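Local coordinates for phosphoenolpyruvate-protein phosphotransferase (Acinetobacter sp., PDB 3CI6) that is the GAF domain of a longer enzyme that probably transfers the phosphoryl group of phosphoenolpyruvate to a histidine of its partner protein in the phosphotransferase system, at residues B[34-39]-B[148-153]; B[44-49]-B[63-68]; B[93-98]-B[139-144]. One frame throughout, in Å; residues are numbered along the deposited sequence. Where two conformers were deposited one is given.

Interaction 1: B[34-39]-B[148-153]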
ATOM      1  N   ASN B  34     -13.883   3.768   6.706  1.00  6.55           N
ATOM      2  CA  ASN B  34     -14.460   3.483   8.021  1.00  6.70           C
ATOM      3  C   ASN B  34     -13.371   3.127   9.016  1.00  6.34           C
ATOM      4  O   ASN B  34     -13.399   3.576  10.158  1.00  7.23           O
ATOM      5  CB  ASN B  34     -15.501   2.392   7.882  1.00  6.42           C
ATOM      6  CG  ASN B  34     -16.801   2.945   7.355  1.00  7.82           C
ATOM      7  OD1 ASN B  34     -17.557   3.584   8.110  1.00 10.64           O
ATOM      8  ND2 ASN B  34     -17.038   2.803   6.057  1.00  9.52           N
ATOM      9  N   GLN B  35     -12.410   2.316   8.582  1.00  6.13           N
ATOM     10  CA  GLN B  35     -11.318   1.963   9.471  1.00  6.94           C
ATOM     11  C   GLN B  35     -10.369   3.103   9.803  1.00  6.41           C
ATOM     12  O   GLN B  35      -9.951   3.213  10.958  1.00  7.73           O
ATOM     13  CB  GLN B  35     -10.544   0.743   8.981  1.00  8.51           C
ATOM     14  CG  GLN B  35     -11.370  -0.505   8.857  1.00  9.23           C
ATOM     15  CD  GLN B  35     -11.837  -1.082  10.149  1.00 14.72           C
ATOM     16  OE1 GLN B  35     -11.715  -0.460  11.218  1.00 21.15           O
ATOM     17  NE2 GLN B  35     -12.335  -2.305  10.095  1.00 17.63           N
ATOM     18  N   VAL B  36     -10.115   3.978   8.841  1.00  6.89           N
ATOM     19  CA  VAL B  36      -9.337   5.200   9.103  1.00  7.21           C
ATOM     20  C   VAL B  36     -10.093   6.059  10.126  1.00  6.95           C
ATOM     21  O   VAL B  36      -9.520   6.529  11.123  1.00  8.38           O
ATOM     22  CB  VAL B  36      -9.038   6.002   7.845  1.00  7.29           C
ATOM     23  CG1 VAL B  36      -8.537   7.423   8.201  1.00  8.48           C
ATOM     24  CG2 VAL B  36      -7.966   5.237   6.992  1.00  7.93           C
ATOM     25  N   ALA B  37     -11.393   6.254   9.949  1.00  5.90           N
ATOM     26  CA  ALA B  37     -12.145   7.109  10.868  1.00  7.82           C
ATOM     27  C   ALA B  37     -12.101   6.569  12.291  1.00  7.53           C
ATOM     28  O   ALA B  37     -11.978   7.339  13.272  1.00  8.46           O
ATOM     29  CB  ALA B  37     -13.581   7.232  10.413  1.00  6.65           C
ATOM     30  N   ASP B  38     -12.187   5.245  12.427  1.00  8.21           N
ATOM     31  CA  ASP B  38     -12.144   4.621  13.752  1.00  8.46           C
ATOM     32  C   ASP B  38     -10.733   4.686  14.358  1.00  8.44           C
ATOM     33  O   ASP B  38     -10.571   4.946  15.552  1.00 10.16           O
ATOM     34  CB  ASP B  38     -12.613   3.177  13.664  1.00  9.00           C
ATOM     35  CG  ASP B  38     -12.781   2.508  15.030  1.00 13.21           C
ATOM     36  OD1 ASP B  38     -13.377   3.101  15.938  1.00 20.77           O
ATOM     37  OD2 ASP B  38     -12.290   1.375  15.178  1.00 22.19           O
ATOM     38  N   ALA B  39      -9.711   4.464  13.555  1.00  7.84           N
ATOM     39  CA  ALA B  39      -8.343   4.421  14.067  1.00  8.14           C
ATOM     40  C   ALA B  39      -7.854   5.779  14.513  1.00  8.17           C
ATOM     41  O   ALA B  39      -7.058   5.881  15.446  1.00  8.91           O
ATOM     42  CB  ALA B  39      -7.405   3.865  13.002  1.00  8.68           C
ATOM     43  N   SER B 148       1.885   9.437   8.025  1.00  5.50           N
ATOM     44  CA  SER B 148       2.519   8.190   7.583  1.00  5.69           C
ATOM     45  C   SER B 148       1.533   7.052   7.428  1.00  6.27           C
ATOM     46  O   SER B 148       1.607   6.306   6.462  1.00  5.37           O
ATOM     47  CB  SER B 148       3.635   7.808   8.520  1.00  6.23           C
ATOM     48  OG  SER B 148       4.692   8.719   8.497  1.00  7.60           O
ATOM     49  N   PHE B 149       0.615   6.910   8.376  1.00  5.51           N
ATOM     50  CA  PHE B 149      -0.454   5.927   8.341  1.00  5.71           C
ATOM     51  C   PHE B 149      -1.270   6.073   7.070  1.00  6.29           C
ATOM     52  O   PHE B 149      -1.514   5.109   6.347  1.00  6.09           O
ATOM     53  CB  PHE B 149      -1.295   6.139   9.618  1.00  6.23           C
ATOM     54  CG  PHE B 149      -2.605   5.371   9.696  1.00  5.94           C
ATOM     55  CD1 PHE B 149      -2.601   4.017   9.917  1.00  7.70           C
ATOM     56  CD2 PHE B 149      -3.832   6.041   9.722  1.00  7.71           C
ATOM     57  CE1 PHE B 149      -3.794   3.294  10.088  1.00  8.54           C
ATOM     58  CE2 PHE B 149      -5.033   5.334   9.888  1.00  6.57           C
ATOM     59  CZ  PHE B 149      -5.005   3.960  10.050  1.00  9.13           C
ATOM     60  N   LEU B 150      -1.717   7.304   6.815  1.00  5.41           N
ATOM     61  CA  LEU B 150      -2.573   7.539   5.655  1.00  5.15           C
ATOM     62  C   LEU B 150      -1.816   7.351   4.363  1.00  4.97           C
ATOM     63  O   LEU B 150      -2.379   6.842   3.395  1.00  6.10           O
ATOM     64  CB  LEU B 150      -3.186   8.932   5.719  1.00  5.42           C
ATOM     65  CG  LEU B 150      -4.139   9.170   6.885  1.00  5.35           C
ATOM     66  CD1 LEU B 150      -4.624  10.618   6.879  1.00  8.05           C
ATOM     67  CD2 LEU B 150      -5.305   8.180   6.873  1.00  7.30           C
ATOM     68  N   VAL B 151      -0.569   7.837   4.286  1.00  5.00           N
ATOM     69  CA  VAL B 151       0.232   7.615   3.068  1.00  4.87           C
ATOM     70  C   VAL B 151       0.331   6.123   2.738  1.00  5.01           C
ATOM     71  O   VAL B 151       0.193   5.704   1.582  1.00  5.60           O
ATOM     72  CB  VAL B 151       1.599   8.310   3.160  1.00  5.02           C
ATOM     73  CG1 VAL B 151       2.573   7.839   2.069  1.00  4.56           C
ATOM     74  CG2 VAL B 151       1.421   9.831   3.147  1.00  5.29           C
ATOM     75  N   THR B 152       0.577   5.299   3.751  1.00  4.56           N
ATOM     76  CA  THR B 152       0.749   3.869   3.536  1.00  5.57           C
ATOM     77  C   THR B 152      -0.547   3.218   3.053  1.00  6.53           C
ATOM     78  O   THR B 152      -0.536   2.461   2.069  1.00  7.08           O
ATOM     79  CB  THR B 152       1.300   3.213   4.804  1.00  5.62           C
ATOM     80  OG1 THR B 152       2.549   3.844   5.168  1.00  6.49           O
ATOM     81  CG2 THR B 152       1.487   1.685   4.546  1.00  6.28           C
ATOM     82  N   LEU B 153      -1.687   3.550   3.676  1.00  5.32           N
ATOM     83  CA  LEU B 153      -2.963   3.044   3.190  1.00  6.24           C
ATOM     84  C   LEU B 153      -3.262   3.544   1.792  1.00  6.50           C
ATOM     85  O   LEU B 153      -3.768   2.804   0.950  1.00  6.94           O
ATOM     86  CB  LEU B 153      -4.082   3.445   4.145  1.00  6.72           C
ATOM     87  CG  LEU B 153      -4.069   2.668   5.440  1.00  7.41           C
ATOM     88  CD1 LEU B 153      -4.962   3.379   6.498  1.00  9.64           C
ATOM     89  CD2 LEU B 153      -4.480   1.210   5.251  1.00  9.94           C
TER
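Val36 and Leu150 meet because their branches are turned into the gap between two helices: CG1 of Val36 stands anti to its own backbone nitrogen (chi1 166°), and CG of Leu150 is anti to its carbonyl carbon (chi1 -65°), bringing CD2 to Val36. The result is a methyl-to-methyl touch, Val36 CG1 to Leu150 CD2 at 3.6 Å, with the two side chains crossing at about a right angle. The other Val36 methyl, CG2, meets Leu153 CD1 at 3.6 Å, this time with the side chains sliding past each other in opposite directions. Leu153 CD1 also lies over one face of the Phe149 ring, displaced toward its rim, and the far end of that ring reaches Ala39, Phe149 CZ to Ala39 CB at 3.8 Å. No hydrogen bond crosses the contact; it is purely apolar. The short helical segments run almost antiparallel (168°) with axes 12.0 Å apart, so the gap is bridged by side-chain ends. This is packing between helices 25-40 and 144-167 of the GAF domain. Helix 7-20 covers Phe149 and Leu153 through Ile15, while Leu150 rests on Leu118 and Val120 of strand 116-124 and on Leu132 and Val134 of strand 127-136.

Interaction 2: B[44-49]-B[63-68]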
ATOM      1  N   VAL B  44     -14.874  12.835   9.831  1.00  4.28           N
ATOM      2  CA  VAL B  44     -15.091  12.450   8.463  1.00  4.36           C
ATOM      3  C   VAL B  44     -13.855  11.895   7.800  1.00  5.36           C
ATOM      4  O   VAL B  44     -12.776  12.464   7.942  1.00  5.83           O
ATOM      5  CB  VAL B  44     -15.589  13.653   7.608  1.00  4.42           C
ATOM      6  CG1 VAL B  44     -15.702  13.285   6.120  1.00  6.14           C
ATOM      7  CG2 VAL B  44     -16.888  14.216   8.179  1.00  7.06           C
ATOM      8  N   CYS B  45     -13.998  10.778   7.093  1.00  5.91           N
ATOM      9  CA  CYS B  45     -12.969  10.316   6.174  1.00  6.19           C
ATOM     10  C   CYS B  45     -13.646   9.932   4.870  1.00  5.68           C
ATOM     11  O   CYS B  45     -14.564   9.128   4.878  1.00  6.64           O
ATOM     12  CB  CYS B  45     -12.249   9.137   6.753  1.00  6.61           C
ATOM     13  SG  CYS B  45     -10.943   8.494   5.615  1.00  7.90           S
ATOM     14  N   SER B  46     -13.188  10.525   3.784  1.00  5.58           N
ATOM     15  CA  SER B  46     -13.766  10.284   2.472  1.00  6.11           C
ATOM     16  C   SER B  46     -12.689  10.035   1.455  1.00  6.13           C
ATOM     17  O   SER B  46     -11.569  10.513   1.594  1.00  7.02           O
ATOM     18  CB  SER B  46     -14.549  11.499   2.012  1.00  7.52           C
ATOM     19  OG  SER B  46     -15.493  11.948   2.955  1.00  6.60           O
ATOM     20  N   ILE B  47     -13.068   9.365   0.371  0.70  6.21           N
ATOM     21  CA  ILE B  47     -12.139   9.167  -0.728  0.70  6.71           C
ATOM     22  C   ILE B  47     -12.800   9.574  -2.031  0.70  6.11           C
ATOM     23  O   ILE B  47     -13.963   9.236  -2.313  0.70  5.83           O
ATOM     24  CB  ILE B  47     -11.602   7.730  -0.791  0.70  7.26           C
ATOM     25  CG1 ILE B  47     -10.531   7.588  -1.872  0.70  9.62           C
ATOM     26  CG2 ILE B  47     -12.735   6.736  -0.965  0.70  9.49           C
ATOM     27  CD1 ILE B  47      -9.402   8.467  -1.707  0.70 13.30           C
ATOM     28  N   TYR B  48     -12.081  10.413  -2.758  1.00  5.62           N
ATOM     29  CA  TYR B  48     -12.497  10.900  -4.065  1.00  5.47           C
ATOM     30  C   TYR B  48     -11.584  10.263  -5.083  1.00  6.63           C
ATOM     31  O   TYR B  48     -10.340  10.382  -5.007  1.00  7.57           O
ATOM     32  CB  TYR B  48     -12.362  12.456  -4.119  1.00  7.35           C
ATOM     33  CG  TYR B  48     -13.257  13.187  -3.185  1.00  8.37           C
ATOM     34  CD1 TYR B  48     -12.849  13.387  -1.884  1.00  9.53           C
ATOM     35  CD2 TYR B  48     -14.508  13.685  -3.567  1.00 11.38           C
ATOM     36  CE1 TYR B  48     -13.642  14.039  -0.963  1.00 11.24           C
ATOM     37  CE2 TYR B  48     -15.293  14.328  -2.633  1.00 11.52           C
ATOM     38  CZ  TYR B  48     -14.843  14.494  -1.345  1.00 12.09           C
ATOM     39  OH  TYR B  48     -15.609  15.135  -0.345  1.00 15.42           O
ATOM     40  N   LEU B  49     -12.142   9.630  -6.101  1.00  5.30           N
ATOM     41  CA  LEU B  49     -11.318   9.018  -7.134  1.00  5.67           C
ATOM     42  C   LEU B  49     -11.356   9.834  -8.405  1.00  6.57           C
ATOM     43  O   LEU B  49     -12.400  10.406  -8.776  1.00  6.23           O
ATOM     44  CB  LEU B  49     -11.764   7.584  -7.455  1.00  6.75           C
ATOM     45  CG  LEU B  49     -11.568   6.581  -6.320  1.00  9.35           C
ATOM     46  CD1 LEU B  49     -11.824   5.188  -6.909  1.00 11.71           C
ATOM     47  CD2 LEU B  49     -10.176   6.726  -5.691  1.00 11.89           C
ATOM     48  N   LYS B  63     -17.000   7.867   5.492  1.00  6.13           N
ATOM     49  CA  LYS B  63     -17.542   7.774   6.854  1.00  6.74           C
ATOM     50  C   LYS B  63     -17.773   9.210   7.308  1.00  6.28           C
ATOM     51  O   LYS B  63     -16.816   9.967   7.359  1.00  7.67           O
ATOM     52  CB  LYS B  63     -16.605   7.010   7.801  1.00  8.36           C
ATOM     53  CG  LYS B  63     -17.101   6.899   9.260  1.00  9.78           C
ATOM     54  CD  LYS B  63     -17.045   8.239  10.016  1.00 14.18           C
ATOM     55  CE  LYS B  63     -16.977   8.078  11.546  1.00 16.12           C
ATOM     56  NZ  LYS B  63     -16.993   9.422  12.245  1.00 18.15           N
ATOM     57  N   GLY B  64     -19.022   9.586   7.579  1.00  5.56           N
ATOM     58  CA  GLY B  64     -19.325  10.877   8.144  1.00  5.18           C
ATOM     59  C   GLY B  64     -20.091  11.824   7.247  1.00  5.68           C
ATOM     60  O   GLY B  64     -20.888  12.604   7.755  1.00  5.66           O
ATOM     61  N   LEU B  65     -19.863  11.733   5.926  1.00  5.84           N
ATOM     62  CA  LEU B  65     -20.725  12.466   4.990  1.00  6.53           C
ATOM     63  C   LEU B  65     -22.036  11.727   4.849  1.00  6.62           C
ATOM     64  O   LEU B  65     -22.159  10.559   5.230  1.00  7.44           O
ATOM     65  CB  LEU B  65     -20.073  12.676   3.635  1.00  6.36           C
ATOM     66  CG  LEU B  65     -18.806  13.543   3.675  1.00  7.80           C
ATOM     67  CD1 LEU B  65     -18.330  13.759   2.210  1.00  8.77           C
ATOM     68  CD2 LEU B  65     -18.982  14.848   4.439  1.00  7.28           C
ATOM     69  N   ASN B  66     -23.055  12.385   4.318  1.00  5.86           N
ATOM     70  CA  ASN B  66     -24.303  11.679   4.083  1.00  5.48           C
ATOM     71  C   ASN B  66     -24.055  10.593   3.032  1.00  5.24           C
ATOM     72  O   ASN B  66     -23.569  10.904   1.979  1.00  5.21           O
ATOM     73  CB  ASN B  66     -25.357  12.671   3.575  1.00  4.35           C
ATOM     74  CG  ASN B  66     -26.747  12.117   3.649  1.00  4.25           C
ATOM     75  OD1 ASN B  66     -26.978  11.005   3.194  1.00  4.04           O
ATOM     76  ND2 ASN B  66     -27.687  12.876   4.210  1.00  3.90           N
ATOM     77  N   PRO B  67     -24.423   9.325   3.287  1.00  6.14           N
ATOM     78  CA  PRO B  67     -24.246   8.276   2.277  1.00  7.43           C
ATOM     79  C   PRO B  67     -24.908   8.570   0.941  1.00  7.97           C
ATOM     80  O   PRO B  67     -24.464   8.062  -0.079  1.00  8.74           O
ATOM     81  CB  PRO B  67     -24.867   7.030   2.941  1.00  9.18           C
ATOM     82  CG  PRO B  67     -24.998   7.328   4.321  1.00  9.82           C
ATOM     83  CD  PRO B  67     -24.953   8.793   4.558  1.00  7.11           C
ATOM     84  N   GLU B  68     -25.960   9.387   0.920  1.00  7.78           N
ATOM     85  CA  GLU B  68     -26.579   9.843  -0.353  1.00  8.53           C
ATOM     86  C   GLU B  68     -25.582  10.494  -1.271  1.00  8.96           C
ATOM     87  O   GLU B  68     -25.784  10.500  -2.512  1.00 10.83           O
ATOM     88  CB  GLU B  68     -27.639  10.927  -0.074  1.00  8.46           C
ATOM     89  CG  GLU B  68     -28.825  10.428   0.578  1.00  9.27           C
ATOM     90  CD  GLU B  68     -29.834  11.554   0.913  1.00  8.25           C
ATOM     91  OE1 GLU B  68     -29.590  12.809   0.730  1.00 10.23           O
ATOM     92  OE2 GLU B  68     -30.883  11.200   1.356  1.00  4.64           O
TER
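At one end of the hairpin formed by strands 44-51 and 56-63 in the antiparallel sheet of the GAF domain, Cys45 and Lys63 form a hydrogen-bonded pair. Both bonds run between main chains: Cys45 N gives to Lys63 O at 2.9 Å, in the carbonyl plane, and Lys63 N gives to Cys45 O at 2.8 Å with an angle of 161° at the hydrogen. Lys63 O takes a further CA-H...O contact from Val44 CA at 3.2 Å, so this one carbonyl is approached by two neighbouring residues of the opposite strand. Beyond it the chain leaves the sheet at Gly64, which has a positive phi (113°) and packs its backbone against Val44 CG2.

Past Gly64, the end of the Leu65 side chain reaches back to the strand. With CG anti to its carbonyl carbon (chi1 -63°), it crosses Val44 at about a right angle and brings its CG to 4.0 Å from Val44 CG1. Its CD1 methyl lies 3.4 Å from Ser46 OG and 4.0 Å from Tyr48 OH, putting an apolar branch beside two hydroxyls. Ser46 OG is hydrogen-bonded to Ser62 OG, and Ser62 OG also receives Leu65 N, which links the strand to the start of the loop. Lys63 bends at chi2, and its NZ bonds to the carbonyls of Val42 and Asp43. Cys45 and Lys63 face helix 25-40, touching Val36 and Ala37 respectively, and strand 127-136 pairs with the other edge of strand 44-51.

Interaction 3: B[93-98]-B[139-144]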
ATOM      1  N   ASN B  93      -2.017  19.334   5.004  1.00  6.58           N
ATOM      2  CA  ASN B  93      -2.424  19.071   6.379  1.00  7.11           C
ATOM      3  C   ASN B  93      -2.618  20.424   7.035  1.00  6.72           C
ATOM      4  O   ASN B  93      -1.637  21.076   7.431  1.00  7.13           O
ATOM      5  CB  ASN B  93      -1.387  18.231   7.086  1.00  6.12           C
ATOM      6  CG  ASN B  93      -1.765  17.903   8.520  1.00  7.90           C
ATOM      7  OD1 ASN B  93      -2.839  18.320   8.994  1.00 10.84           O
ATOM      8  ND2 ASN B  93      -0.874  17.168   9.224  1.00  7.23           N
ATOM      9  N   LEU B  94      -3.873  20.866   7.085  1.00  7.18           N
ATOM     10  CA  LEU B  94      -4.260  22.165   7.604  1.00  8.57           C
ATOM     11  C   LEU B  94      -4.931  22.002   8.953  1.00  8.85           C
ATOM     12  O   LEU B  94      -6.055  21.501   9.060  1.00  8.55           O
ATOM     13  CB  LEU B  94      -5.230  22.863   6.670  1.00 10.28           C
ATOM     14  CG  LEU B  94      -4.635  23.455   5.416  1.00 13.69           C
ATOM     15  CD1 LEU B  94      -5.806  24.037   4.604  1.00 13.90           C
ATOM     16  CD2 LEU B  94      -3.598  24.501   5.765  1.00 16.41           C
ATOM     17  N   GLU B  95      -4.248  22.472   9.972  1.00 10.39           N
ATOM     18  CA  GLU B  95      -4.776  22.437  11.305  1.00 11.54           C
ATOM     19  C   GLU B  95      -6.021  23.289  11.370  1.00 10.63           C
ATOM     20  O   GLU B  95      -7.013  22.894  11.958  1.00 11.52           O
ATOM     21  CB  GLU B  95      -3.753  22.968  12.308  1.00 11.73           C
ATOM     22  CG  GLU B  95      -4.225  23.032  13.741  1.00 13.69           C
ATOM     23  CD  GLU B  95      -3.212  23.586  14.706  1.00 15.53           C
ATOM     24  OE1 GLU B  95      -2.091  23.971  14.276  1.00 22.76           O
ATOM     25  OE2 GLU B  95      -3.556  23.651  15.909  1.00 21.42           O
ATOM     26  N   ASN B  96      -5.938  24.482  10.791  1.00 10.61           N
ATOM     27  CA  ASN B  96      -7.050  25.401  10.815  1.00 11.43           C
ATOM     28  C   ASN B  96      -7.377  25.806   9.388  1.00 12.32           C
ATOM     29  O   ASN B  96      -6.773  26.733   8.831  1.00 13.55           O
ATOM     30  CB  ASN B  96      -6.700  26.604  11.670  1.00 10.74           C
ATOM     31  CG  ASN B  96      -7.893  27.516  11.899  1.00 12.02           C
ATOM     32  OD1 ASN B  96      -8.934  27.330  11.271  1.00 13.40           O
ATOM     33  ND2 ASN B  96      -7.758  28.481  12.777  1.00 15.51           N
ATOM     34  N   ALA B  97      -8.313  25.078   8.795  1.00 11.92           N
ATOM     35  CA  ALA B  97      -8.676  25.280   7.426  1.00 12.80           C
ATOM     36  C   ALA B  97      -9.603  26.476   7.257  1.00 13.79           C
ATOM     37  O   ALA B  97      -9.853  26.890   6.130  1.00 14.62           O
ATOM     38  CB  ALA B  97      -9.325  24.021   6.874  1.00 13.44           C
ATOM     39  N   SER B  98     -10.093  27.041   8.360  1.00 14.40           N
ATOM     40  CA  SER B  98     -10.962  28.227   8.295  1.00 14.66           C
ATOM     41  C   SER B  98     -10.267  29.395   7.624  1.00 15.43           C
ATOM     42  O   SER B  98     -10.907  30.195   6.946  1.00 16.51           O
ATOM     43  CB  SER B  98     -11.409  28.639   9.687  1.00 14.15           C
ATOM     44  OG  SER B  98     -10.370  29.323  10.378  1.00 15.54           O
ATOM     45  N   PRO B 139     -10.657  22.871  14.497  1.00 11.10           N
ATOM     46  CA  PRO B 139      -9.254  22.782  14.095  1.00 10.15           C
ATOM     47  C   PRO B 139      -8.578  21.634  14.879  1.00  9.74           C
ATOM     48  O   PRO B 139      -8.857  21.442  16.064  1.00 10.46           O
ATOM     49  CB  PRO B 139      -8.684  24.152  14.487  1.00 10.78           C
ATOM     50  CG  PRO B 139      -9.841  25.050  14.594  1.00 10.62           C
ATOM     51  CD  PRO B 139     -10.955  24.183  15.109  1.00 11.11           C
ATOM     52  N   GLN B 140      -7.699  20.885  14.216  1.00  8.50           N
ATOM     53  CA  GLN B 140      -6.996  19.728  14.807  1.00  9.66           C
ATOM     54  C   GLN B 140      -5.583  19.673  14.235  1.00  8.98           C
ATOM     55  O   GLN B 140      -5.415  19.751  13.019  1.00  8.52           O
ATOM     56  CB  GLN B 140      -7.675  18.392  14.449  1.00  9.65           C
ATOM     57  CG  GLN B 140      -9.110  18.239  14.830  1.00 14.19           C
ATOM     58  CD  GLN B 140      -9.272  17.959  16.287  1.00 15.16           C
ATOM     59  OE1 GLN B 140      -9.375  16.802  16.690  1.00 19.25           O
ATOM     60  NE2 GLN B 140      -9.217  18.991  17.099  1.00 14.96           N
ATOM     61  N   ASP B 141      -4.602  19.437  15.085  1.00  9.18           N
ATOM     62  CA  ASP B 141      -3.207  19.294  14.700  1.00  9.60           C
ATOM     63  C   ASP B 141      -2.939  17.810  14.633  1.00  9.94           C
ATOM     64  O   ASP B 141      -2.905  17.119  15.668  1.00 11.90           O
ATOM     65  CB  ASP B 141      -2.292  19.982  15.730  1.00 10.37           C
ATOM     66  CG  ASP B 141      -0.820  19.901  15.363  1.00 14.54           C
ATOM     67  OD1 ASP B 141      -0.446  19.134  14.463  1.00 23.71           O
ATOM     68  OD2 ASP B 141      -0.015  20.626  16.004  1.00 21.29           O
ATOM     69  N   PHE B 142      -2.783  17.320  13.412  1.00  9.25           N
ATOM     70  CA  PHE B 142      -2.460  15.912  13.169  1.00  8.98           C
ATOM     71  C   PHE B 142      -0.984  15.718  12.912  1.00  9.41           C
ATOM     72  O   PHE B 142      -0.395  16.444  12.110  1.00  9.87           O
ATOM     73  CB  PHE B 142      -3.289  15.343  12.035  1.00 10.34           C
ATOM     74  CG  PHE B 142      -4.715  15.163  12.414  1.00 11.16           C
ATOM     75  CD1 PHE B 142      -5.070  14.317  13.440  1.00 11.47           C
ATOM     76  CD2 PHE B 142      -5.678  15.887  11.813  1.00 12.31           C
ATOM     77  CE1 PHE B 142      -6.370  14.201  13.831  1.00 12.87           C
ATOM     78  CE2 PHE B 142      -7.006  15.774  12.186  1.00 12.87           C
ATOM     79  CZ  PHE B 142      -7.350  14.932  13.201  1.00 11.40           C
ATOM     80  N   SER B 143      -0.402  14.724  13.576  1.00  9.53           N
ATOM     81  CA  SER B 143       1.017  14.509  13.578  1.00 10.62           C
ATOM     82  C   SER B 143       1.513  13.736  12.367  1.00 10.40           C
ATOM     83  O   SER B 143       0.745  13.230  11.542  1.00  9.50           O
ATOM     84  CB  SER B 143       1.412  13.700  14.825  1.00 10.46           C
ATOM     85  OG  SER B 143       1.228  12.317  14.628  1.00 13.97           O
ATOM     86  N   GLU B 144       2.827  13.560  12.330  1.00 11.98           N
ATOM     87  CA  GLU B 144       3.486  12.788  11.315  1.00 12.11           C
ATOM     88  C   GLU B 144       3.062  11.354  11.332  1.00 10.57           C
ATOM     89  O   GLU B 144       3.075  10.732  10.289  1.00 10.95           O
ATOM     90  CB  GLU B 144       4.999  12.864  11.485  1.00 13.43           C
ATOM     91  CG  GLU B 144       5.537  14.261  11.435  1.00 17.88           C
ATOM     92  CD  GLU B 144       5.461  14.897  10.079  1.00 23.88           C
ATOM     93  OE1 GLU B 144       5.208  14.183   9.063  1.00 27.79           O
ATOM     94  OE2 GLU B 144       5.674  16.140  10.041  1.00 27.97           O
TER
HETATM   95  O   HOH W   1      -3.207  19.216  11.332  1.00 19.61           O
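Asn93 and Phe142 are joined by a side-chain-to-backbone bond, Asn93 ND2 to Phe142 O at 3.0 Å. The oxygen lies in the amide plane of Asn93, but the donor sits above the plane of the Phe142 carbonyl, well off a lone pair. The same ND2 also bonds to Glu147 OE2 in helix 144-167. Further along, Gln140 N donates to Glu95 O at 3.1 Å, a rather bent bond (141° at the hydrogen), and Glu95 CA makes a CA-H...O contact with Gln140 O at 3.2 Å. A water accepts from Phe142 N at 2.8 Å and lies close to Asn93 OD1 and Gln140 O.

Outward from these bonds, Glu95 and Pro139 carry much of the packing. Glu95, with CG anti to its backbone nitrogen (chi1 178°) and the chain extended beyond, runs over the Gln140 carbonyl and brings CD to 3.9 Å from Asp141 CB. The Pro139 ring lies side by side with the Asn96 side chain, both pointing the same way, with Pro139 CG 4.1 Å from Asn96 OD1. That OD1 is taken up by Ser98, whose OG and N both donate to it from one face, the latter closing an Asx turn.

Glu95 OE1 and Asp141 OD2 stand only 4.3 Å apart, so their like charges probably oppose the contact somewhat. The edge strand 92-94 and its following loop are held to the chain leading into helix 144-167 by backbone hydrogen bonding, the Asn93 side-chain amide and the packing of Glu95 and Pro139, at the surface.

How the interactions relate
Going from the N terminus, helix 25-40 supplies the first half of interaction 1, and the chain then passes straight into strand 44-51, where interaction 2 opens. That contact closes soon afterwards, at the end of the neighbouring strand 56-63. Interaction 3 opens only later, at edge strand 92-94, and closes in the loop just before helix 144-167, whose early turns then complete interaction 1. Interactions 2 and 3 thus follow one another in series, and both fall within the long excursion that interaction 1 closes. Interactions 1 and 2 touch where helix 25-40 lies on the sheet, tying the helical layer to it; interaction 3 fastens the sheet's far edge.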